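Local coordinates for glycosyl hydrolase (Rhizobium leguminosarum bv. trifolii, PDB 5NDX), which probably hydrolyses O-glycosidic bonds as a family 39 glycoside hydrolase, an iduronidase and the bacterial counterpart of human alpha-L-iduronidase, at residues 193-198 and 212-217; 523-528 and 562-567. The protein carries 2 engineered substitutions. All coordinates share one frame; numbering follows the deposited sequence.

In the fold
Contact 1 (193-198 with 212-217) lies in the eight-stranded TIM barrel, where a helix packs on the loop and the start of the strand that follow it; five of its six touching residues are buried. Contact 2 (523-528 with 562-567) joins the end of a strand in the nine-stranded mixed sheet to the loop entering the small antiparallel sheet near the C terminus, and is only partly buried. The two share no element, and lie about 44 Å apart, centre to centre, on opposite sides of the chain's centre. Both interfaces are apolar. Contact 1 adds a histidine against a proline and carries a ligand-facing tyrosine, whereas contact 2 consists of aliphatic side chains alone.

Contact 1. Residues 193-198 and 212-217; sequences RALMAH and PRIDYI. With 8U8 ((2~{R},3~{S},4~{S},5~{R},6~{S})-6-(4-methyl-2-oxidanylidene-chromen-7-yl)oxy-3,4,5-tris(oxidanyl)oxane-2-carboxylic acid), chain N.
Helix 190-200 packs against the chain leading into strand 216-219, closing the beta-alpha-beta crossover that starts at strand 179-184 in the TIM barrel. Three side-chain pairs make the contact. Leu195 and Ile214 reach toward each other tip to tip, CD1 of Leu195 lying 4.0 Å from CD1 of Ile214. Met196 bends at chi2 and chi3 (-39° and -85°), which turns its CE obliquely onto Ile217, 3.6 Å from CG1 of Ile217; Leu249 of helix 235-252 touches both side chains. Toward the C-terminal end of the helix, His198 crosses Pro212 at about a right angle, with His198 CE1 3.4 Å from Pro212 CD.

On the second segment, Arg213 NH1 forms a salt bridge with Asp215 OD2 at 2.6 Å; as a hydrogen bond it is weak, its N-H...O angle being 126°. Asp171 provides a second carboxylate for the guanidinium through NH2. The Tyr216 ring turns to the bound 8U8 instead of the helix: the 4-methyl carbon C15 of 8U8 stands 3.9 Å above the Tyr216 ring plane, over its centre, a CH-pi type of approach, and the Tyr216 hydroxyl is hydrogen-bonded to the Phe141 carbonyl oxygen. The chemistry thus divides by side: mainly apolar contacts join the helix to the loop and to Ile217 of the strand, while the tyrosine gives the coumarin a dispersive contact on a ring held by its hydroxyl.

Contact 2. Residues 523-528 and 562-567; sequences LVVPDV and SPAIFY
CG1 of Val525 meets Pro563 and Ala564, and CG2 meets Ala564. The bond from CA to CB already points toward their loop, and from CB the side chain forks. CG1, anti to the carbonyl carbon (chi1 -60°), has two partners: Pro563 CG lies 3.8 Å from Val525 CG1, and Ala564 CB lies 3.9 Å from it. Of the two loop residues, the other branch meets Ala564, Val525 CG2 lying 4.0 Å from Ala564 CB. Val525 and Pro563 slide past each other in opposite directions; the alanine methyl touches both valine prongs. Two residues earlier on the strand, Leu523 approaches the same methyl, its CD1 4.0 Å from Ala564 CB. Ala564 has positive phi and psi (57° and 44°), a left-handed backbone conformation in the turn, and its CB faces strand 518-526.

Backbone hydrogen bonds between Leu523 and Cys441, and between Val525 and Ala439, tie that strand to 436-445, and one between Val524 and Val407 ties it to 407-413. Across the contact, Phe566 is paired through its backbone with Arg607 of strand 601-607. The apolar patch thus joins an inner strand of the large mixed sheet to the loop entering the small C-terminal one.

Contact 1. Residues 193-198 and 212-217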
ATOM      1  N   ARG A 193      10.740 -24.505  -8.670  1.00 50.84           N
ATOM      2  CA  ARG A 193      11.156 -25.832  -8.193  1.00 53.31           C
ATOM      3  C   ARG A 193      12.648 -25.959  -8.136  1.00 51.85           C
ATOM      4  O   ARG A 193      13.186 -26.480  -7.156  1.00 51.62           O
ATOM      5  CB  ARG A 193      10.560 -26.937  -9.053  1.00 56.07           C
ATOM      6  CG  ARG A 193       9.067 -27.062  -8.823  1.00 59.09           C
ATOM      7  CD  ARG A 193       8.448 -28.294  -9.486  1.00 63.08           C
ATOM      8  NE  ARG A 193       7.909 -27.923 -10.780  1.00 67.49           N
ATOM      9  CZ  ARG A 193       8.394 -28.241 -11.982  1.00 73.08           C
ATOM     10  NH1 ARG A 193       7.771 -27.786 -13.068  1.00 75.81           N
ATOM     11  NH2 ARG A 193       9.470 -28.997 -12.137  1.00 78.50           N
ATOM     12  N   ALA A 194      13.312 -25.420  -9.149  1.00 51.14           N
ATOM     13  CA  ALA A 194      14.774 -25.441  -9.185  1.00 52.19           C
ATOM     14  C   ALA A 194      15.414 -24.669  -8.045  1.00 51.58           C
ATOM     15  O   ALA A 194      16.408 -25.123  -7.468  1.00 52.09           O
ATOM     16  CB  ALA A 194      15.272 -24.919 -10.521  1.00 53.39           C
ATOM     17  N   LEU A 195      14.869 -23.507  -7.675  1.00 50.05           N
ATOM     18  CA  LEU A 195      15.533 -22.707  -6.638  1.00 49.47           C
ATOM     19  C   LEU A 195      15.363 -23.377  -5.281  1.00 49.92           C
ATOM     20  O   LEU A 195      16.252 -23.362  -4.432  1.00 51.09           O
ATOM     21  CB  LEU A 195      14.994 -21.286  -6.622  1.00 49.65           C
ATOM     22  CG  LEU A 195      15.760 -20.100  -5.991  1.00 52.32           C
ATOM     23  CD1 LEU A 195      15.077 -19.520  -4.765  1.00 53.42           C
ATOM     24  CD2 LEU A 195      17.233 -20.313  -5.720  1.00 52.13           C
ATOM     25  N   MET A 196      14.193 -23.957  -5.084  1.00 50.10           N
ATOM     26  CA  MET A 196      13.897 -24.662  -3.858  1.00 51.04           C
ATOM     27  C   MET A 196      14.829 -25.875  -3.694  1.00 52.35           C
ATOM     28  O   MET A 196      15.368 -26.076  -2.609  1.00 49.61           O
ATOM     29  CB  MET A 196      12.424 -25.095  -3.852  1.00 50.73           C
ATOM     30  CG  MET A 196      11.422 -23.912  -3.887  1.00 53.72           C
ATOM     31  SD  MET A 196      11.840 -22.438  -2.914  1.00 53.03           S
ATOM     32  CE  MET A 196      11.183 -23.071  -1.463  1.00 54.77           C
ATOM     33  N   ALA A 197      15.000 -26.659  -4.770  1.00 51.59           N
ATOM     34  CA  ALA A 197      15.967 -27.777  -4.781  1.00 55.65           C
ATOM     35  C   ALA A 197      17.372 -27.262  -4.466  1.00 54.95           C
ATOM     36  O   ALA A 197      18.030 -27.756  -3.553  1.00 54.87           O
ATOM     37  CB  ALA A 197      15.948 -28.512  -6.126  1.00 53.72           C
ATOM     38  N   HIS A 198      17.784 -26.215  -5.176  1.00 54.70           N
ATOM     39  CA  HIS A 198      19.087 -25.595  -4.925  1.00 53.56           C
ATOM     40  C   HIS A 198      19.303 -25.116  -3.510  1.00 52.83           C
ATOM     41  O   HIS A 198      20.394 -25.287  -2.958  1.00 53.88           O
ATOM     42  CB  HIS A 198      19.300 -24.442  -5.891  1.00 54.73           C
ATOM     43  CG  HIS A 198      20.690 -23.912  -5.895  1.00 55.71           C
ATOM     44  ND1 HIS A 198      21.007 -22.681  -5.378  1.00 56.56           N
ATOM     45  CD2 HIS A 198      21.852 -24.442  -6.352  1.00 58.87           C
ATOM     46  CE1 HIS A 198      22.302 -22.478  -5.501  1.00 59.35           C
ATOM     47  NE2 HIS A 198      22.841 -23.530  -6.090  1.00 59.91           N
ATOM     48  N   PRO A 212      23.169 -21.908  -0.711  1.00 56.89           N
ATOM     49  CA  PRO A 212      22.998 -20.509  -0.291  1.00 53.85           C
ATOM     50  C   PRO A 212      21.762 -20.356   0.608  1.00 49.75           C
ATOM     51  O   PRO A 212      20.800 -21.119   0.484  1.00 48.48           O
ATOM     52  CB  PRO A 212      22.798 -19.778  -1.616  1.00 54.48           C
ATOM     53  CG  PRO A 212      22.122 -20.786  -2.463  1.00 55.89           C
ATOM     54  CD  PRO A 212      22.814 -22.082  -2.133  1.00 57.52           C
ATOM     55  N   ARG A 213      21.841 -19.441   1.557  1.00 48.71           N
ATOM     56  CA  ARG A 213      20.736 -19.205   2.483  1.00 50.38           C
ATOM     57  C   ARG A 213      19.501 -18.648   1.747  1.00 48.83           C
ATOM     58  O   ARG A 213      19.616 -18.046   0.660  1.00 44.95           O
ATOM     59  CB  ARG A 213      21.152 -18.243   3.586  1.00 50.34           C
ATOM     60  CG  ARG A 213      21.471 -16.823   3.120  1.00 50.83           C
ATOM     61  CD  ARG A 213      21.802 -15.954   4.333  1.00 50.59           C
ATOM     62  NE  ARG A 213      22.435 -14.703   3.902  1.00 52.29           N
ATOM     63  CZ  ARG A 213      21.812 -13.530   3.706  1.00 51.91           C
ATOM     64  NH1 ARG A 213      20.493 -13.391   3.920  1.00 51.72           N
ATOM     65  NH2 ARG A 213      22.522 -12.473   3.308  1.00 49.56           N
ATOM     66  N   ILE A 214      18.341 -18.897   2.336  1.00 48.58           N
ATOM     67  CA  ILE A 214      17.090 -18.292   1.893  1.00 47.01           C
ATOM     68  C   ILE A 214      16.286 -17.969   3.146  1.00 46.06           C
ATOM     69  O   ILE A 214      16.042 -18.837   3.987  1.00 46.60           O
ATOM     70  CB  ILE A 214      16.332 -19.170   0.871  1.00 47.03           C
ATOM     71  CG1 ILE A 214      15.060 -18.449   0.386  1.00 47.74           C
ATOM     72  CG2 ILE A 214      15.979 -20.530   1.450  1.00 47.33           C
ATOM     73  CD1 ILE A 214      14.455 -19.035  -0.888  1.00 50.23           C
ATOM     74  N   ASP A 215      15.932 -16.696   3.295  1.00 43.74           N
ATOM     75  CA  ASP A 215      15.251 -16.218   4.486  1.00 43.46           C
ATOM     76  C   ASP A 215      13.744 -16.174   4.305  1.00 42.78           C
ATOM     77  O   ASP A 215      13.043 -16.104   5.278  1.00 43.12           O
ATOM     78  CB  ASP A 215      15.775 -14.853   4.842  1.00 45.59           C
ATOM     79  CG  ASP A 215      17.273 -14.885   5.191  1.00 47.31           C
ATOM     80  OD1 ASP A 215      17.628 -15.678   6.059  1.00 52.44           O
ATOM     81  OD2 ASP A 215      18.082 -14.165   4.584  1.00 47.74           O
ATOM     82  N   TYR A 216      13.257 -16.219   3.068  1.00 39.72           N
ATOM     83  CA  TYR A 216      11.793 -16.237   2.806  1.00 39.57           C
ATOM     84  C   TYR A 216      11.557 -16.738   1.396  1.00 38.43           C
ATOM     85  O   TYR A 216      12.419 -16.608   0.526  1.00 37.69           O
ATOM     86  CB  TYR A 216      11.148 -14.837   3.067  1.00 36.95           C
ATOM     87  CG  TYR A 216      11.624 -13.800   2.095  1.00 37.90           C
ATOM     88  CD1 TYR A 216      11.026 -13.667   0.859  1.00 39.21           C
ATOM     89  CD2 TYR A 216      12.737 -13.003   2.369  1.00 38.60           C
ATOM     90  CE1 TYR A 216      11.484 -12.732  -0.080  1.00 39.60           C
ATOM     91  CE2 TYR A 216      13.209 -12.087   1.447  1.00 38.15           C
ATOM     92  CZ  TYR A 216      12.562 -11.940   0.217  1.00 39.00           C
ATOM     93  OH  TYR A 216      13.008 -11.049  -0.752  1.00 39.20           O
ATOM     94  N   ILE A 217      10.365 -17.271   1.167  1.00 40.68           N
ATOM     95  CA  ILE A 217       9.959 -17.732  -0.126  1.00 41.29           C
ATOM     96  C   ILE A 217       8.907 -16.790  -0.711  1.00 40.59           C
ATOM     97  O   ILE A 217       7.867 -16.567  -0.099  1.00 39.13           O
ATOM     98  CB  ILE A 217       9.420 -19.170  -0.010  1.00 43.59           C
ATOM     99  CG1 ILE A 217      10.558 -20.101   0.451  1.00 47.22           C
ATOM    100  CG2 ILE A 217       8.899 -19.644  -1.352  1.00 43.43           C
ATOM    101  CD1 ILE A 217      10.070 -21.393   1.042  1.00 50.30           C
TER
HETATM  102  C15 8U8 N 713       9.890  -9.849   2.204  1.00 39.80           C
HETATM  103  C13 8U8 N 713       9.653 -10.095   3.558  1.00 38.49           C
HETATM  104  C14 8U8 N 713      10.137 -11.255   4.150  1.00 37.93           C
HETATM  105  C16 8U8 N 713       9.969 -11.464   5.512  1.00 40.89           C
HETATM  106  O9  8U8 N 713      10.353 -12.515   6.007  1.00 43.88           O
HETATM  107  O8  8U8 N 713       9.266 -10.575   6.264  1.00 39.56           O
HETATM  108  C11 8U8 N 713       8.832  -9.420   5.718  1.00 36.64           C
HETATM  109  C10 8U8 N 713       8.225  -8.546   6.585  1.00 36.69           C
HETATM  110  C12 8U8 N 713       9.003  -9.156   4.366  1.00 35.90           C
HETATM  111  C7  8U8 N 713       8.537  -7.931   3.889  1.00 34.62           C
HETATM  112  C8  8U8 N 713       7.913  -7.047   4.762  1.00 35.70           C
HETATM  113  C9  8U8 N 713       7.757  -7.336   6.119  1.00 37.33           C
HETATM  114  O2  8U8 N 713       7.149  -6.420   6.940  1.00 41.07           O
HETATM  115  C5  8U8 N 713       7.388  -6.491   8.371  1.00 39.17           C
HETATM  116  O1  8U8 N 713       6.364  -7.414   8.784  1.00 42.11           O
HETATM  117  C1  8U8 N 713       6.182  -7.643  10.199  1.00 43.03           C
HETATM  118  C6  8U8 N 713       7.443  -8.319  10.843  1.00 46.71           C
HETATM  119  O7  8U8 N 713       8.203  -8.993  10.118  1.00 43.36           O
HETATM  120  O6  8U8 N 713       7.649  -8.085  12.043  1.00 51.91           O
HETATM  121  C2  8U8 N 713       5.879  -6.279  10.814  1.00 42.63           C
HETATM  122  O5  8U8 N 713       5.636  -6.364  12.253  1.00 41.25           O
HETATM  123  C3  8U8 N 713       7.031  -5.294  10.512  1.00 39.15           C
HETATM  124  O4  8U8 N 713       6.664  -4.039  11.021  1.00 38.10           O
HETATM  125  C4  8U8 N 713       7.213  -5.153   9.000  1.00 38.59           C
HETATM  126  O3  8U8 N 713       8.339  -4.334   8.679  1.00 39.84           O

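Contact 2. Residues 523-528 and 562-567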
ATOM      1  N   LEU A 523     -13.726   2.816  14.573  1.00 30.71           N
ATOM      2  CA  LEU A 523     -12.739   3.090  15.587  1.00 32.00           C
ATOM      3  C   LEU A 523     -13.499   3.489  16.819  1.00 33.21           C
ATOM      4  O   LEU A 523     -14.379   4.364  16.745  1.00 34.42           O
ATOM      5  CB  LEU A 523     -11.837   4.244  15.163  1.00 34.54           C
ATOM      6  CG  LEU A 523     -11.104   4.062  13.824  1.00 37.16           C
ATOM      7  CD1 LEU A 523     -10.375   5.341  13.391  1.00 41.32           C
ATOM      8  CD2 LEU A 523     -10.143   2.931  13.914  1.00 36.55           C
ATOM      9  N   VAL A 524     -13.224   2.801  17.921  1.00 31.14           N
ATOM     10  CA  VAL A 524     -13.793   3.142  19.224  1.00 32.94           C
ATOM     11  C   VAL A 524     -12.594   3.407  20.149  1.00 33.99           C
ATOM     12  O   VAL A 524     -11.843   2.481  20.461  1.00 32.58           O
ATOM     13  CB  VAL A 524     -14.630   2.020  19.782  1.00 33.74           C
ATOM     14  CG1 VAL A 524     -15.208   2.426  21.125  1.00 36.26           C
ATOM     15  CG2 VAL A 524     -15.782   1.663  18.827  1.00 33.79           C
ATOM     16  N   VAL A 525     -12.377   4.672  20.512  1.00 32.87           N
ATOM     17  CA  VAL A 525     -11.132   5.042  21.162  1.00 33.91           C
ATOM     18  C   VAL A 525     -11.404   5.696  22.534  1.00 33.93           C
ATOM     19  O   VAL A 525     -12.348   6.433  22.657  1.00 33.42           O
ATOM     20  CB  VAL A 525     -10.266   5.950  20.292  1.00 33.83           C
ATOM     21  CG1 VAL A 525      -9.927   5.230  19.022  1.00 35.02           C
ATOM     22  CG2 VAL A 525     -10.934   7.272  19.960  1.00 36.12           C
ATOM     23  N   PRO A 526     -10.571   5.405  23.557  1.00 36.10           N
ATOM     24  CA  PRO A 526     -10.766   6.000  24.866  1.00 36.80           C
ATOM     25  C   PRO A 526     -10.293   7.446  24.901  1.00 38.07           C
ATOM     26  O   PRO A 526      -9.626   7.900  24.006  1.00 37.46           O
ATOM     27  CB  PRO A 526      -9.914   5.125  25.787  1.00 37.86           C
ATOM     28  CG  PRO A 526      -8.791   4.680  24.901  1.00 38.83           C
ATOM     29  CD  PRO A 526      -9.471   4.423  23.562  1.00 37.23           C
ATOM     30  N   ASP A 527     -10.703   8.167  25.927  1.00 41.43           N
ATOM     31  CA  ASP A 527     -10.301   9.542  26.152  1.00 43.76           C
ATOM     32  C   ASP A 527      -8.984   9.532  26.976  1.00 43.85           C
ATOM     33  O   ASP A 527      -8.983   9.110  28.113  1.00 44.37           O
ATOM     34  CB  ASP A 527     -11.419  10.270  26.903  1.00 45.16           C
ATOM     35  CG  ASP A 527     -11.101  11.722  27.191  1.00 45.80           C
ATOM     36  OD1 ASP A 527     -10.064  12.234  26.774  1.00 48.30           O
ATOM     37  OD2 ASP A 527     -11.910  12.364  27.866  1.00 49.68           O
ATOM     38  N   VAL A 528      -7.860   9.940  26.395  1.00 44.76           N
ATOM     39  CA  VAL A 528      -6.616   9.936  27.175  1.00 46.33           C
ATOM     40  C   VAL A 528      -6.514  11.192  28.085  1.00 46.63           C
ATOM     41  O   VAL A 528      -5.569  11.327  28.763  1.00 47.15           O
ATOM     42  CB  VAL A 528      -5.357   9.795  26.308  1.00 47.45           C
ATOM     43  CG1 VAL A 528      -5.438   8.524  25.466  1.00 48.92           C
ATOM     44  CG2 VAL A 528      -5.108  11.046  25.428  1.00 45.94           C
ATOM     45  N   SER A 562      -1.005   7.685  18.611  1.00 51.72           N
ATOM     46  CA  SER A 562      -2.439   7.726  18.937  1.00 48.92           C
ATOM     47  C   SER A 562      -3.383   7.374  17.763  1.00 43.60           C
ATOM     48  O   SER A 562      -3.152   7.760  16.625  1.00 44.25           O
ATOM     49  CB  SER A 562      -2.791   9.076  19.503  1.00 49.51           C
ATOM     50  OG  SER A 562      -2.150   9.217  20.737  1.00 59.03           O
ATOM     51  N   PRO A 563      -4.439   6.591  18.034  1.00 41.25           N
ATOM     52  CA  PRO A 563      -5.429   6.230  17.013  1.00 38.28           C
ATOM     53  C   PRO A 563      -6.424   7.344  16.794  1.00 36.19           C
ATOM     54  O   PRO A 563      -6.605   8.171  17.675  1.00 36.03           O
ATOM     55  CB  PRO A 563      -6.154   5.030  17.642  1.00 39.97           C
ATOM     56  CG  PRO A 563      -6.107   5.330  19.096  1.00 41.06           C
ATOM     57  CD  PRO A 563      -4.725   5.926  19.315  1.00 42.52           C
ATOM     58  N   ALA A 564      -7.105   7.326  15.652  1.00 33.70           N
ATOM     59  CA  ALA A 564      -8.230   8.226  15.380  1.00 35.05           C
ATOM     60  C   ALA A 564      -7.853   9.719  15.497  1.00 36.32           C
ATOM     61  O   ALA A 564      -8.584  10.522  16.085  1.00 36.73           O
ATOM     62  CB  ALA A 564      -9.407   7.908  16.281  1.00 36.45           C
ATOM     63  N   ILE A 565      -6.690  10.050  14.935  1.00 35.50           N
ATOM     64  CA  ILE A 565      -6.234  11.419  14.753  1.00 35.24           C
ATOM     65  C   ILE A 565      -6.476  11.903  13.333  1.00 33.24           C
ATOM     66  O   ILE A 565      -6.135  11.206  12.372  1.00 34.44           O
ATOM     67  CB  ILE A 565      -4.735  11.550  15.058  1.00 35.03           C
ATOM     68  CG1 ILE A 565      -4.438  11.039  16.475  1.00 37.29           C
ATOM     69  CG2 ILE A 565      -4.302  13.011  14.954  1.00 36.11           C
ATOM     70  CD1 ILE A 565      -5.163  11.773  17.633  1.00 36.54           C
ATOM     71  N   PHE A 566      -7.063  13.088  13.225  1.00 31.98           N
ATOM     72  CA  PHE A 566      -7.366  13.751  11.973  1.00 35.37           C
ATOM     73  C   PHE A 566      -6.646  15.097  11.865  1.00 36.24           C
ATOM     74  O   PHE A 566      -6.504  15.797  12.868  1.00 40.84           O
ATOM     75  CB  PHE A 566      -8.874  14.011  11.939  1.00 37.83           C
ATOM     76  CG  PHE A 566      -9.674  12.760  12.032  1.00 40.15           C
ATOM     77  CD1 PHE A 566     -10.053  12.257  13.249  1.00 41.57           C
ATOM     78  CD2 PHE A 566      -9.989  12.052  10.878  1.00 43.79           C
ATOM     79  CE1 PHE A 566     -10.795  11.098  13.326  1.00 43.69           C
ATOM     80  CE2 PHE A 566     -10.739  10.893  10.960  1.00 45.72           C
ATOM     81  CZ  PHE A 566     -11.123  10.414  12.185  1.00 42.40           C
ATOM     82  N   TYR A 567      -6.214  15.479  10.672  1.00 33.59           N
ATOM     83  CA  TYR A 567      -5.440  16.721  10.481  1.00 33.24           C
ATOM     84  C   TYR A 567      -6.264  17.736   9.699  1.00 35.21           C
ATOM     85  O   TYR A 567      -7.076  17.379   8.807  1.00 33.14           O
ATOM     86  CB  TYR A 567      -4.089  16.451   9.797  1.00 31.92           C
ATOM     87  CG  TYR A 567      -3.262  15.462  10.545  1.00 32.82           C
ATOM     88  CD1 TYR A 567      -2.453  15.850  11.618  1.00 32.35           C
ATOM     89  CD2 TYR A 567      -3.360  14.111  10.274  1.00 33.62           C
ATOM     90  CE1 TYR A 567      -1.737  14.894  12.358  1.00 33.63           C
ATOM     91  CE2 TYR A 567      -2.648  13.159  11.001  1.00 34.88           C
ATOM     92  CZ  TYR A 567      -1.814  13.561  12.051  1.00 36.07           C
ATOM     93  OH  TYR A 567      -1.130  12.583  12.764  1.00 36.66           O
TER